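Local coordinates for ATP/GTP-binding site-containing protein A (Brucella abortus, PDB 6NTR) that functions in the periplasm to maintain the integrity of the cell envelope, at residues Q61-T69 against F81-K89. Sequence-based numbering, arbitrary orientation.
Sequences QRVTDQQTT and FVNKTFVDK. With EDO (1,2-ethanediol), chain F.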
loop_
_atom_site.group_PDB
_atom_site.type_symbol
_atom_site.label_atom_id
_atom_site.label_comp_id
_atom_site.label_asym_id
_atom_site.label_seq_id
_atom_site.Cartn_x
_atom_site.Cartn_y
_atom_site.Cartn_z
ATOM N N GLN A 61 11.774 -19.469 13.202
ATOM C CA GLN A 61 10.923 -18.655 12.357
ATOM C C GLN A 61 10.465 -17.367 13.024
ATOM O O GLN A 61 10.300 -17.311 14.218
ATOM C CB GLN A 61 9.701 -19.451 11.944
ATOM C CG GLN A 61 9.159 -19.052 10.602
ATOM C CD GLN A 61 7.874 -19.738 10.278
ATOM O OE1 GLN A 61 7.102 -20.051 11.152
ATOM N NE2 GLN A 61 7.631 -19.964 9.015
ATOM N N ARG A 62 10.297 -16.321 12.229
ATOM C CA ARG A 62 9.834 -15.023 12.715
ATOM C C ARG A 62 8.575 -14.645 11.962
ATOM O O ARG A 62 8.594 -14.522 10.735
ATOM C CB ARG A 62 10.875 -13.920 12.534
ATOM C CG ARG A 62 10.450 -12.594 13.174
ATOM C CD ARG A 62 11.327 -11.389 12.761
ATOM N NE ARG A 62 12.160 -10.896 13.860
ATOM C CZ ARG A 62 12.572 -9.639 14.009
ATOM N NH1 ARG A 62 12.213 -8.702 13.150
ATOM N NH2 ARG A 62 13.326 -9.313 15.046
ATOM N N VAL A 63 7.494 -14.439 12.698
ATOM C CA VAL A 63 6.195 -14.142 12.119
ATOM C C VAL A 63 5.847 -12.717 12.508
ATOM O O VAL A 63 5.544 -12.443 13.670
ATOM C CB VAL A 63 5.118 -15.122 12.594
ATOM C CG1 VAL A 63 3.835 -14.797 11.904
ATOM C CG2 VAL A 63 5.534 -16.600 12.376
ATOM N N THR A 64 5.926 -11.807 11.548
ATOM C CA THR A 64 5.608 -10.405 11.760
ATOM C C THR A 64 4.197 -10.141 11.258
ATOM O O THR A 64 3.836 -10.588 10.167
ATOM C CB THR A 64 6.630 -9.515 11.059
ATOM O OG1 THR A 64 7.932 -9.795 11.571
ATOM C CG2 THR A 64 6.342 -8.102 11.319
ATOM N N ASP A 65 3.378 -9.540 12.117
ATOM C CA ASP A 65 1.981 -9.251 11.838
ATOM C C ASP A 65 1.792 -7.761 11.982
ATOM O O ASP A 65 1.828 -7.232 13.077
ATOM C CB ASP A 65 1.093 -10.014 12.834
ATOM C CG ASP A 65 -0.371 -9.904 12.530
ATOM O OD1 ASP A 65 -0.799 -8.831 12.150
ATOM O OD2 ASP A 65 -1.109 -10.882 12.674
ATOM N N GLN A 66 1.577 -7.092 10.864
ATOM C CA GLN A 66 1.378 -5.669 10.852
ATOM C C GLN A 66 -0.111 -5.461 10.692
ATOM O O GLN A 66 -0.707 -6.021 9.804
ATOM C CB GLN A 66 2.160 -5.049 9.701
ATOM C CG GLN A 66 3.060 -3.884 10.076
ATOM C CD GLN A 66 4.406 -3.885 9.362
ATOM O OE1 GLN A 66 4.667 -4.712 8.511
ATOM N NE2 GLN A 66 5.258 -2.950 9.719
ATOM N N GLN A 67 -0.714 -4.697 11.590
ATOM C CA GLN A 67 -2.141 -4.431 11.551
ATOM C C GLN A 67 -2.324 -2.951 11.532
ATOM O O GLN A 67 -1.742 -2.253 12.326
ATOM C CB GLN A 67 -2.850 -5.028 12.761
ATOM C CG GLN A 67 -3.372 -6.422 12.533
ATOM C CD GLN A 67 -3.751 -7.148 13.803
ATOM O OE1 GLN A 67 -2.926 -7.362 14.651
ATOM N NE2 GLN A 67 -5.004 -7.488 13.946
ATOM N N THR A 68 -3.130 -2.465 10.612
ATOM C CA THR A 68 -3.323 -1.043 10.494
ATOM C C THR A 68 -4.731 -0.690 10.143
ATOM O O THR A 68 -5.436 -1.460 9.550
ATOM C CB THR A 68 -2.423 -0.454 9.388
ATOM O OG1 THR A 68 -2.937 -0.832 8.120
ATOM C CG2 THR A 68 -1.043 -0.964 9.497
ATOM N N THR A 69 -5.137 0.498 10.535
ATOM C CA THR A 69 -6.454 0.982 10.220
ATOM C C THR A 69 -6.317 2.431 9.890
ATOM O O THR A 69 -5.605 3.132 10.557
ATOM C CB THR A 69 -7.420 0.831 11.422
ATOM O OG1 THR A 69 -7.341 -0.494 11.923
ATOM C CG2 THR A 69 -8.810 1.054 10.998
ATOM N N PHE A 81 -4.868 7.511 11.361
ATOM C CA PHE A 81 -4.076 6.291 11.150
ATOM C C PHE A 81 -3.563 5.617 12.434
ATOM O O PHE A 81 -3.119 6.296 13.364
ATOM C CB PHE A 81 -2.880 6.593 10.221
ATOM C CG PHE A 81 -1.961 7.679 10.719
ATOM C CD1 PHE A 81 -0.867 7.378 11.518
ATOM C CD2 PHE A 81 -2.175 8.992 10.354
ATOM C CE1 PHE A 81 -0.028 8.366 11.951
ATOM C CE2 PHE A 81 -1.341 9.981 10.793
ATOM C CZ PHE A 81 -0.267 9.671 11.590
ATOM N N VAL A 82 -3.585 4.269 12.450
ATOM C CA VAL A 82 -3.053 3.432 13.536
ATOM C C VAL A 82 -2.195 2.312 12.947
ATOM O O VAL A 82 -2.671 1.540 12.109
ATOM C CB VAL A 82 -4.164 2.796 14.420
ATOM C CG1 VAL A 82 -3.579 2.103 15.656
ATOM C CG2 VAL A 82 -5.196 3.793 14.879
ATOM N N ASN A 83 -0.967 2.168 13.447
ATOM C CA ASN A 83 -0.054 1.128 12.981
ATOM C C ASN A 83 0.379 0.243 14.131
ATOM O O ASN A 83 1.171 0.675 14.968
ATOM C CB ASN A 83 1.191 1.721 12.328
ATOM C CG ASN A 83 1.068 1.797 10.850
ATOM O OD1 ASN A 83 0.201 1.169 10.250
ATOM N ND2 ASN A 83 1.974 2.522 10.238
ATOM N N LYS A 84 -0.071 -1.008 14.134
ATOM C CA LYS A 84 0.407 -1.988 15.095
ATOM C C LYS A 84 1.217 -3.062 14.387
ATOM O O LYS A 84 0.859 -3.506 13.291
ATOM C CB LYS A 84 -0.747 -2.611 15.892
ATOM C CG LYS A 84 -1.015 -1.912 17.219
ATOM C CD LYS A 84 -2.402 -2.187 17.791
ATOM C CE LYS A 84 -2.654 -1.281 18.992
ATOM N NZ LYS A 84 -4.001 -1.383 19.608
ATOM N N THR A 85 2.311 -3.468 15.033
ATOM C CA THR A 85 3.253 -4.448 14.508
ATOM C C THR A 85 3.563 -5.461 15.605
ATOM O O THR A 85 4.105 -5.094 16.655
ATOM C CB THR A 85 4.541 -3.754 14.040
ATOM O OG1 THR A 85 4.210 -2.630 13.208
ATOM C CG2 THR A 85 5.418 -4.718 13.255
ATOM N N PHE A 86 3.228 -6.729 15.370
ATOM C CA PHE A 86 3.493 -7.802 16.319
ATOM C C PHE A 86 4.609 -8.695 15.798
ATOM O O PHE A 86 4.530 -9.188 14.671
ATOM C CB PHE A 86 2.246 -8.656 16.555
ATOM C CG PHE A 86 1.077 -7.898 17.097
ATOM C CD1 PHE A 86 1.036 -7.543 18.425
ATOM C CD2 PHE A 86 0.007 -7.563 16.278
ATOM C CE1 PHE A 86 -0.018 -6.853 18.908
ATOM C CE2 PHE A 86 -1.053 -6.871 16.766
ATOM C CZ PHE A 86 -1.068 -6.517 18.077
ATOM N N VAL A 87 5.623 -8.936 16.623
ATOM C CA VAL A 87 6.723 -9.836 16.280
ATOM C C VAL A 87 6.624 -11.079 17.154
ATOM O O VAL A 87 6.878 -11.018 18.364
ATOM C CB VAL A 87 8.093 -9.173 16.454
ATOM C CG1 VAL A 87 9.174 -10.126 16.011
ATOM C CG2 VAL A 87 8.174 -7.922 15.654
ATOM N N ASP A 88 6.316 -12.219 16.533
ATOM C CA ASP A 88 6.121 -13.469 17.261
ATOM C C ASP A 88 5.167 -13.238 18.427
ATOM O O ASP A 88 5.423 -13.634 19.566
ATOM C CB ASP A 88 7.455 -14.063 17.723
ATOM C CG ASP A 88 8.367 -14.436 16.557
ATOM O OD1 ASP A 88 7.906 -15.134 15.632
ATOM O OD2 ASP A 88 9.545 -14.022 16.557
ATOM N N LYS A 89 4.063 -12.585 18.107
ATOM C CA LYS A 89 2.964 -12.332 19.025
ATOM C C LYS A 89 3.127 -11.253 20.074
ATOM O O LYS A 89 2.283 -11.115 20.930
ATOM C CB LYS A 89 2.501 -13.650 19.636
ATOM C CG LYS A 89 2.395 -14.739 18.588
ATOM C CD LYS A 89 1.718 -15.994 19.081
ATOM C CE LYS A 89 0.632 -16.422 18.124
ATOM N NZ LYS A 89 0.443 -17.893 18.123
HETATM C C1 EDO F . -6.349 -4.702 10.880
HETATM O O1 EDO F . -7.316 -3.654 11.002
HETATM C C2 EDO F . -7.056 -5.966 10.409
HETATM O O2 EDO F . -7.022 -6.973 11.430
#
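Where regular pairing ends, the carboxylate of D88 stands in for a backbone carbonyl: V63 N donates to D88 OD1 at 3.0 Å, while D88 N donates back to V63 O, so V63 keeps both bonds of a paired strand residue. D88 has left-handed backbone angles, which turn its chain out of the strand; its CG lies beside its own backbone N (chi1 -63°), bringing OD1 up to V63, whose N-H meets it from above the carboxylate plane. Next to this end, R62 lays one guanidinium face over V87 CG1, which sits 3.8 Å from NE.

From there 62-69 and 81-87 run antiparallel in unbroken register. D65 with F86, Q67 with K84 and T69 with V82 are hydrogen-bonded pairs, each joined by two backbone bonds, the shortest being Q67 N to K84 O at 2.6 Å. On the face carrying T64, Q66, T85 and V87, the Q66 chain lies alongside T85, its CG 3.6 Å from T85 OG1, and the methyls of T64 and T85 meet. The other face carries D65, Q67 and F86; here Q67 NE2 reaches an ethanediol, probably from crystallisation, in a nearly straight bond to its O2 (174°). The same molecule's O1 donates to T68 O.

The two segments belong to the beta hairpin of strands 62-72 and 78-87 in the barrel-like fold, near the surface. Strand 43-56 flanks 62-69, pairing with it through backbone bonds and sending R49 to a salt bridge with D65 OD2; strand 90-102 flanks 81-87 on its other edge, where L91 packs on F86 and V92 on V87.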